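Local coordinates for protein Non-reducing end alpha-L-arabinofuranosidase BoGH43B (Bacteroides ovatus, PDB 5JOZ) that hydrolyses terminal non-reducing alpha-L-arabinofuranosides from the side branches of xyloglucan, as a periplasmic family 43 glycoside hydrolase of a gut bacterium, at residues A[264-269]-A[366-371]; A[414-417]-A[423-426]; A[322-327]-A[478-483]. All blocks are in the same frame, centred on the assembly; numbering follows the deposited sequence.

Contact 1 of 3, residues A[264-269]-A[366-371]; sequences QHLGRE and AAFNLT
L266 sets one methyl squarely on the phenyl ring of F368: CD1 stands 3.7 Å from the ring centroid and only 5° off the normal, a CH-pi contact over the middle of one face. The side chain of H265 meets the same ring differently. Its CE1 comes in at the rim, near the ring plane, 3.8 Å from CD1 of F368, and the two aromatic planes lie oblique at 64°. The other methyl of L266, CD2, reaches back to the carbonyl O of A367. CG of F368 lies beside its own backbone N (chi1 -70°), which carries the ring toward the 264-269 loop. Replacing F368 by an alanine is likely to open a gap beneath CD1 of L266 and take away the neighbour of CE1 of H265.

A water bridges the two segments, lying in the imidazole plane 2.9 Å from NE2 of H265 and donating to the carbonyl O of F368. One step further out, OE1 of Q264 closes back on its own loop, accepting the N-H of G267 at 2.8 Å; a CB on G267 would press on the carbonyl O of L266. D507 receives the backbone N-H groups of F368 and N369. This buried interdomain contact joins the loop between catalytic-domain strands 249-256 and 269-277 to the lead-in of strand 370-377, where A367 packs on strand 496-505.

Contact 2 of 3, residues A[414-417]-A[423-426]; sequences IRKT and VDTT
K416 and D424 lie side by side on one face of an antiparallel beta hairpin, strands 409-418 and 421-429 of the concanavalin A-like domain, whose short segments run at 173° to one another. The backbone makes the tight part. I414 and T426 form a hydrogen-bonded pair with both bonds made, T426 N to I414 O at 3.1 Å being the shorter. Further along, K416 N donates to D424 O in a nearly straight bond (173°), and V423 N reaches K416 O at 2.8 Å. Between them R415 and T425 form the non-hydrogen-bonded pair, where CA-H groups of both residues point at opposing carbonyl oxygens.

The side chains are looser, with V423 and T425 exposed. On one face OG1 of T425 rests against CG of R415, whose guanidinium leads away to salt bridges with D400 and E386. On the other, CG2 of I414 lies 3.8 Å from CB of T426. There CG of K416 stands beside its backbone N (chi1 -49°) and the chain beyond is extended, which lays CD along CB of D424. The main partner of the ammonium is the carbonyl O of T462; this sharing may account for the weak bond that closes the salt bridge, K416 NZ to D424 OD2 at 3.3 Å.

Contact 3 of 3, residues A[322-327]-A[478-483]; sequences DWTFIR and GVFIGM
W323 and M483 cross at about a right angle, the methionine delivering its terminal methyl to the face of the indole. CE lies 3.8 Å from the centroid of the six-membered ring, 17° off its normal, and is displaced toward the rim, so that its nearest atoms are CZ3 and CH2 of W323, each at 3.7 Å. The sulfur follows obliquely at 5.3 Å from the same centroid, making this a Met-aromatic contact in which the methyl, rather than SD, does the touching. A bend at the last torsion of M483 (chi3 -72°) turns CE out of the line of the extended chain and onto the indole. The ring's polar edge is held elsewhere, NE1 of W323 bonding to D312, while R363 adds a cation-pi interaction and F501 an edge-to-face one.

A second crossing, again near a right angle, brings T324 to F480. CB and CG2 of the threonine both lie 3.8 Å from CE2 of F480, and OG1 sits at the ring edge, in its plane. That hydroxyl also donates to the carbonyl O of D322 at 2.8 Å, approaching from above the carbonyl plane. F480 is also stacked on Y35 of the catalytic domain.

This buried packing, without a hydrogen bond between the segments, joins 322-327 to strand 480-486 within the concanavalin A-like domain. Around it, strand 325-326 pairs with strand 35-36, strand 359-364 touches W323, T324 and F480, and M483 packs on L343 and L345 of strand 343-345 and on L389 of strand 389-392.

How the contacts relate
Contacts 1 and 3 adjoin near the junction of the catalytic and concanavalin A-like domains, their centres 13 Å apart. They touch through H265 O and V479 N, 2.9 Å apart in a probable hydrogen bond, and through the packing of L370 on I481, and their segments alternate along the chain. Contact 2 stands apart at the surface, 22 Å centre to centre from contact 1 and 20 Å from contact 3, yet its hairpin belongs to the same sheet as strand 480-486. None is at the inferred catalytic residues, though R268 of contact 1 makes a long, weak ion pair with D16, the probable proton acceptor. The bound calcium ion is about 10 Å from the side chain of M483.

Contact 1 of 3, residues A[264-269]-A[366-371]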
loop_
_atom_site.group_PDB
_atom_site.type_symbol
_atom_site.label_atom_id
_atom_site.label_comp_id
_atom_site.label_asym_id
_atom_site.label_seq_id
_atom_site.Cartn_x
_atom_site.Cartn_y
_atom_site.Cartn_z
ATOM N N GLN A 264 -5.095 0.318 -14.684
ATOM C CA GLN A 264 -4.610 1.053 -13.511
ATOM C C GLN A 264 -3.227 0.560 -13.112
ATOM O O GLN A 264 -2.977 -0.645 -13.031
ATOM C CB GLN A 264 -5.631 0.994 -12.342
ATOM C CG GLN A 264 -5.749 -0.331 -11.591
ATOM C CD GLN A 264 -4.763 -0.486 -10.447
ATOM O OE1 GLN A 264 -3.953 0.398 -10.193
ATOM N NE2 GLN A 264 -4.835 -1.616 -9.744
ATOM N N HIS A 265 -2.332 1.508 -12.854
ATOM C CA HIS A 265 -0.945 1.193 -12.471
ATOM C C HIS A 265 -0.502 1.764 -11.130
ATOM O O HIS A 265 0.455 1.255 -10.563
ATOM C CB HIS A 265 0.042 1.592 -13.577
ATOM C CG HIS A 265 0.100 3.061 -13.866
ATOM N ND1 HIS A 265 -0.895 3.729 -14.545
ATOM C CD2 HIS A 265 1.066 3.978 -13.616
ATOM C CE1 HIS A 265 -0.561 5.002 -14.673
ATOM N NE2 HIS A 265 0.627 5.178 -14.119
ATOM N N LEU A 266 -1.186 2.790 -10.613
ATOM C CA LEU A 266 -0.848 3.342 -9.305
ATOM C C LEU A 266 -1.243 2.425 -8.146
ATOM O O LEU A 266 -0.741 2.601 -7.038
ATOM C CB LEU A 266 -1.498 4.710 -9.094
ATOM C CG LEU A 266 -1.269 5.815 -10.133
ATOM C CD1 LEU A 266 -1.806 7.132 -9.590
ATOM C CD2 LEU A 266 0.195 5.955 -10.524
ATOM N N GLY A 267 -2.137 1.465 -8.392
ATOM C CA GLY A 267 -2.581 0.532 -7.360
ATOM C C GLY A 267 -3.949 0.916 -6.821
ATOM O O GLY A 267 -4.578 1.870 -7.295
ATOM N N ARG A 268 -4.428 0.163 -5.842
ATOM C CA ARG A 268 -5.685 0.501 -5.212
ATOM C C ARG A 268 -5.390 1.590 -4.148
ATOM O O ARG A 268 -4.469 1.474 -3.339
ATOM C CB ARG A 268 -6.378 -0.749 -4.658
ATOM C CG ARG A 268 -6.737 -1.781 -5.742
ATOM C CD ARG A 268 -7.077 -3.153 -5.162
ATOM N NE ARG A 268 -5.922 -3.773 -4.478
ATOM C CZ ARG A 268 -5.988 -4.671 -3.488
ATOM N NH1 ARG A 268 -7.152 -5.117 -3.013
ATOM N NH2 ARG A 268 -4.864 -5.132 -2.955
ATOM N N GLU A 269 -6.153 2.671 -4.221
ATOM C CA GLU A 269 -5.980 3.849 -3.386
ATOM C C GLU A 269 -7.134 3.934 -2.376
ATOM O O GLU A 269 -8.087 3.162 -2.460
ATOM C CB GLU A 269 -5.922 5.077 -4.303
ATOM C CG GLU A 269 -4.724 5.003 -5.238
ATOM C CD GLU A 269 -4.712 6.054 -6.333
ATOM O OE1 GLU A 269 -5.502 5.920 -7.290
ATOM O OE2 GLU A 269 -3.873 6.984 -6.259
ATOM N N ALA A 366 2.542 8.130 -6.259
ATOM C CA ALA A 366 1.362 8.743 -5.672
ATOM C C ALA A 366 0.625 9.702 -6.615
ATOM O O ALA A 366 -0.350 10.344 -6.194
ATOM C CB ALA A 366 1.776 9.487 -4.403
ATOM N N ALA A 367 1.089 9.828 -7.860
ATOM C CA ALA A 367 0.411 10.662 -8.854
ATOM C C ALA A 367 0.625 10.148 -10.276
ATOM O O ALA A 367 1.653 9.549 -10.596
ATOM C CB ALA A 367 0.882 12.103 -8.732
ATOM N N PHE A 368 -0.371 10.361 -11.123
ATOM C CA PHE A 368 -0.226 10.061 -12.533
ATOM C C PHE A 368 0.900 10.884 -13.128
ATOM O O PHE A 368 1.788 10.334 -13.766
ATOM C CB PHE A 368 -1.524 10.331 -13.274
ATOM C CG PHE A 368 -2.602 9.354 -12.939
ATOM C CD1 PHE A 368 -2.517 8.037 -13.381
ATOM C CD2 PHE A 368 -3.680 9.733 -12.146
ATOM C CE1 PHE A 368 -3.519 7.121 -13.064
ATOM C CE2 PHE A 368 -4.673 8.826 -11.827
ATOM C CZ PHE A 368 -4.597 7.521 -12.289
ATOM N N ASN A 369 0.865 12.191 -12.869
ATOM C CA ASN A 369 1.809 13.138 -13.436
ATOM C C ASN A 369 2.880 13.461 -12.407
ATOM O O ASN A 369 2.597 14.070 -11.376
ATOM C CB ASN A 369 1.074 14.408 -13.876
ATOM C CG ASN A 369 -0.061 14.107 -14.831
ATOM O OD1 ASN A 369 -1.225 14.052 -14.432
ATOM N ND2 ASN A 369 0.273 13.851 -16.082
ATOM N N LEU A 370 4.109 13.040 -12.677
ATOM C CA LEU A 370 5.210 13.332 -11.769
ATOM C C LEU A 370 6.572 13.404 -12.419
ATOM O O LEU A 370 6.786 12.957 -13.543
ATOM C CB LEU A 370 5.251 12.352 -10.585
ATOM C CG LEU A 370 5.572 10.860 -10.691
ATOM C CD1 LEU A 370 6.904 10.543 -11.350
ATOM C CD2 LEU A 370 5.533 10.283 -9.274
ATOM N N THR A 371 7.484 13.989 -11.657
ATOM C CA THR A 371 8.890 14.007 -11.975
ATOM C C THR A 371 9.620 13.426 -10.781
ATOM O O THR A 371 9.384 13.823 -9.647
ATOM C CB THR A 371 9.388 15.437 -12.247
ATOM O OG1 THR A 371 8.744 15.927 -13.425
ATOM C CG2 THR A 371 10.908 15.462 -12.459
HETATM O O HOH W 1 1.757 7.863 -14.530
#

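Contact 2 of 3, residues A[414-417]-A[423-426]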
loop_
_atom_site.group_PDB
_atom_site.type_symbol
_atom_site.label_atom_id
_atom_site.label_comp_id
_atom_site.label_asym_id
_atom_site.label_seq_id
_atom_site.Cartn_x
_atom_site.Cartn_y
_atom_site.Cartn_z
ATOM N N ILE A 414 18.372 2.506 -20.351
ATOM C CA ILE A 414 16.961 2.185 -20.072
ATOM C C ILE A 414 16.756 0.756 -20.546
ATOM O O ILE A 414 17.048 0.441 -21.687
ATOM C CB ILE A 414 15.924 3.169 -20.711
ATOM C CG1 ILE A 414 14.483 2.749 -20.379
ATOM C CG2 ILE A 414 16.051 3.281 -22.227
ATOM C CD1 ILE A 414 14.191 2.619 -18.899
ATOM N N ARG A 415 16.296 -0.114 -19.653
ATOM C CA ARG A 415 16.113 -1.518 -19.969
ATOM C C ARG A 415 14.741 -1.966 -19.493
ATOM O O ARG A 415 14.438 -1.907 -18.301
ATOM C CB ARG A 415 17.209 -2.354 -19.318
ATOM C CG ARG A 415 17.241 -3.814 -19.764
ATOM C CD ARG A 415 18.310 -4.574 -18.995
ATOM N NE ARG A 415 18.026 -4.567 -17.559
ATOM C CZ ARG A 415 18.893 -4.881 -16.592
ATOM N NH1 ARG A 415 20.151 -5.237 -16.864
ATOM N NH2 ARG A 415 18.493 -4.820 -15.330
ATOM N N LYS A 416 13.935 -2.442 -20.435
ATOM C CA LYS A 416 12.542 -2.767 -20.191
ATOM C C LYS A 416 12.387 -4.278 -20.045
ATOM O O LYS A 416 12.653 -5.013 -20.980
ATOM C CB LYS A 416 11.681 -2.234 -21.341
ATOM C CG LYS A 416 11.949 -0.775 -21.697
ATOM C CD LYS A 416 11.109 -0.313 -22.872
ATOM C CE LYS A 416 11.675 0.957 -23.490
ATOM N NZ LYS A 416 10.957 1.353 -24.736
ATOM N N THR A 417 11.969 -4.721 -18.859
ATOM C CA THR A 417 11.713 -6.125 -18.561
ATOM C C THR A 417 10.212 -6.336 -18.403
ATOM O O THR A 417 9.585 -5.651 -17.597
ATOM C CB THR A 417 12.405 -6.530 -17.250
ATOM O OG1 THR A 417 13.823 -6.467 -17.426
ATOM C CG2 THR A 417 12.008 -7.942 -16.810
ATOM N N VAL A 423 12.901 -6.830 -23.120
ATOM C CA VAL A 423 12.281 -6.540 -24.441
ATOM C C VAL A 423 12.870 -5.351 -25.205
ATOM O O VAL A 423 12.697 -5.270 -26.419
ATOM C CB VAL A 423 10.729 -6.344 -24.363
ATOM C CG1 VAL A 423 10.039 -7.612 -23.881
ATOM C CG2 VAL A 423 10.333 -5.163 -23.482
ATOM N N ASP A 424 13.513 -4.416 -24.506
ATOM C CA ASP A 424 14.147 -3.257 -25.142
ATOM C C ASP A 424 15.304 -2.763 -24.273
ATOM O O ASP A 424 15.209 -2.778 -23.048
ATOM C CB ASP A 424 13.128 -2.130 -25.353
ATOM C CG ASP A 424 13.531 -1.147 -26.461
ATOM O OD1 ASP A 424 14.727 -1.058 -26.812
ATOM O OD2 ASP A 424 12.634 -0.452 -26.987
ATOM N N THR A 425 16.384 -2.334 -24.926
ATOM C CA THR A 425 17.591 -1.844 -24.257
ATOM C C THR A 425 18.210 -0.736 -25.102
ATOM O O THR A 425 18.580 -0.974 -26.249
ATOM C CB THR A 425 18.648 -2.954 -24.091
ATOM O OG1 THR A 425 18.118 -4.022 -23.294
ATOM C CG2 THR A 425 19.919 -2.399 -23.415
ATOM N N THR A 426 18.352 0.455 -24.526
ATOM C CA THR A 426 18.901 1.614 -25.239
ATOM C C THR A 426 19.988 2.278 -24.382
ATOM O O THR A 426 19.734 2.613 -23.220
ATOM C CB THR A 426 17.773 2.613 -25.566
ATOM O OG1 THR A 426 16.680 1.905 -26.169
ATOM C CG2 THR A 426 18.255 3.713 -26.507
#

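Contact 3 of 3, residues A[322-327]-A[478-483]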
loop_
_atom_site.group_PDB
_atom_site.type_symbol
_atom_site.label_atom_id
_atom_site.label_comp_id
_atom_site.label_asym_id
_atom_site.label_seq_id
_atom_site.Cartn_x
_atom_site.Cartn_y
_atom_site.Cartn_z
ATOM N N ASP A 322 8.500 7.273 4.085
ATOM C CA ASP A 322 7.984 6.897 2.760
ATOM C C ASP A 322 8.884 5.859 2.060
ATOM O O ASP A 322 8.405 5.110 1.192
ATOM C CB ASP A 322 7.841 8.131 1.828
ATOM C CG ASP A 322 6.785 9.148 2.304
ATOM O OD1 ASP A 322 5.583 8.827 2.335
ATOM O OD2 ASP A 322 7.157 10.296 2.617
ATOM N N TRP A 323 10.178 5.826 2.407
ATOM C CA TRP A 323 11.123 4.885 1.773
ATOM C C TRP A 323 10.802 3.449 2.145
ATOM O O TRP A 323 10.461 3.146 3.293
ATOM C CB TRP A 323 12.579 5.242 2.080
ATOM C CG TRP A 323 12.967 6.528 1.409
ATOM C CD1 TRP A 323 13.293 7.707 2.006
ATOM C CD2 TRP A 323 13.004 6.764 0.003
ATOM N NE1 TRP A 323 13.555 8.663 1.054
ATOM C CE2 TRP A 323 13.381 8.108 -0.186
ATOM C CE3 TRP A 323 12.762 5.962 -1.121
ATOM C CZ2 TRP A 323 13.518 8.671 -1.455
ATOM C CZ3 TRP A 323 12.898 6.518 -2.377
ATOM C CH2 TRP A 323 13.275 7.860 -2.539
ATOM N N THR A 324 10.908 2.578 1.146
ATOM C CA THR A 324 10.353 1.236 1.213
ATOM C C THR A 324 11.285 0.206 0.560
ATOM O O THR A 324 11.868 0.463 -0.497
ATOM C CB THR A 324 8.979 1.208 0.497
ATOM O OG1 THR A 324 8.199 2.337 0.909
ATOM C CG2 THR A 324 8.223 -0.039 0.850
ATOM N N PHE A 325 11.367 -0.967 1.187
ATOM C CA PHE A 325 12.226 -2.078 0.762
ATOM C C PHE A 325 11.397 -3.253 0.260
ATOM O O PHE A 325 10.205 -3.342 0.548
ATOM C CB PHE A 325 13.069 -2.551 1.947
ATOM C CG PHE A 325 13.897 -1.478 2.551
ATOM C CD1 PHE A 325 13.348 -0.607 3.502
ATOM C CD2 PHE A 325 15.219 -1.312 2.175
ATOM C CE1 PHE A 325 14.106 0.420 4.061
ATOM C CE2 PHE A 325 15.987 -0.294 2.736
ATOM C CZ PHE A 325 15.427 0.572 3.672
ATOM N N ILE A 326 12.044 -4.152 -0.478
ATOM C CA ILE A 326 11.447 -5.418 -0.912
ATOM C C ILE A 326 11.836 -6.547 0.069
ATOM O O ILE A 326 13.022 -6.857 0.224
ATOM C CB ILE A 326 11.898 -5.784 -2.331
ATOM C CG1 ILE A 326 11.489 -4.672 -3.325
ATOM C CG2 ILE A 326 11.288 -7.122 -2.726
ATOM C CD1 ILE A 326 11.998 -4.844 -4.745
ATOM N N ARG A 327 10.837 -7.145 0.727
ATOM C CA ARG A 327 11.038 -8.195 1.758
ATOM C C ARG A 327 11.934 -7.691 2.890
ATOM O O ARG A 327 11.932 -6.491 3.138
ATOM C CB ARG A 327 11.524 -9.489 1.115
ATOM C CG ARG A 327 10.623 -9.909 -0.037
ATOM C CD ARG A 327 10.887 -11.329 -0.511
ATOM N NE ARG A 327 10.109 -11.610 -1.715
ATOM C CZ ARG A 327 10.393 -11.139 -2.931
ATOM N NH1 ARG A 327 11.486 -10.404 -3.147
ATOM N NH2 ARG A 327 9.594 -11.429 -3.958
ATOM N N GLY A 478 0.780 -1.817 -6.778
ATOM C CA GLY A 478 0.935 -0.759 -7.775
ATOM C C GLY A 478 2.383 -0.288 -7.817
ATOM O O GLY A 478 3.227 -0.721 -7.026
ATOM N N VAL A 479 2.666 0.615 -8.742
ATOM C CA VAL A 479 4.049 0.973 -9.069
ATOM C C VAL A 479 4.810 1.643 -7.911
ATOM O O VAL A 479 4.286 2.526 -7.227
ATOM C CB VAL A 479 4.087 1.894 -10.317
ATOM C CG1 VAL A 479 5.468 2.507 -10.516
ATOM C CG2 VAL A 479 3.662 1.116 -11.563
ATOM N N PHE A 480 6.048 1.213 -7.704
ATOM C CA PHE A 480 6.994 1.950 -6.868
ATOM C C PHE A 480 8.107 2.458 -7.757
ATOM O O PHE A 480 8.529 1.760 -8.681
ATOM C CB PHE A 480 7.602 1.053 -5.798
ATOM C CG PHE A 480 6.737 0.865 -4.598
ATOM C CD1 PHE A 480 5.543 0.185 -4.698
ATOM C CD2 PHE A 480 7.129 1.346 -3.362
ATOM C CE1 PHE A 480 4.733 -0.014 -3.582
ATOM C CE2 PHE A 480 6.326 1.157 -2.242
ATOM C CZ PHE A 480 5.126 0.470 -2.356
ATOM N N ILE A 481 8.591 3.653 -7.464
ATOM C CA ILE A 481 9.767 4.206 -8.132
ATOM C C ILE A 481 10.844 4.252 -7.066
ATOM O O ILE A 481 10.593 4.735 -5.964
ATOM C CB ILE A 481 9.467 5.578 -8.757
ATOM C CG1 ILE A 481 8.344 5.394 -9.794
ATOM C CG2 ILE A 481 10.714 6.184 -9.395
ATOM C CD1 ILE A 481 8.079 6.569 -10.701
ATOM N N GLY A 482 12.024 3.711 -7.377
ATOM C CA GLY A 482 13.075 3.577 -6.385
ATOM C C GLY A 482 14.506 3.520 -6.879
ATOM O O GLY A 482 14.775 3.224 -8.039
ATOM N N MET A 483 15.414 3.790 -5.948
ATOM C CA MET A 483 16.859 3.653 -6.149
ATOM C C MET A 483 17.202 2.171 -6.108
ATOM O O MET A 483 16.570 1.402 -5.378
ATOM C CB MET A 483 17.625 4.409 -5.062
ATOM C CG MET A 483 17.350 5.902 -5.079
ATOM S SD MET A 483 17.853 6.791 -3.604
ATOM C CE MET A 483 16.620 6.230 -2.435
#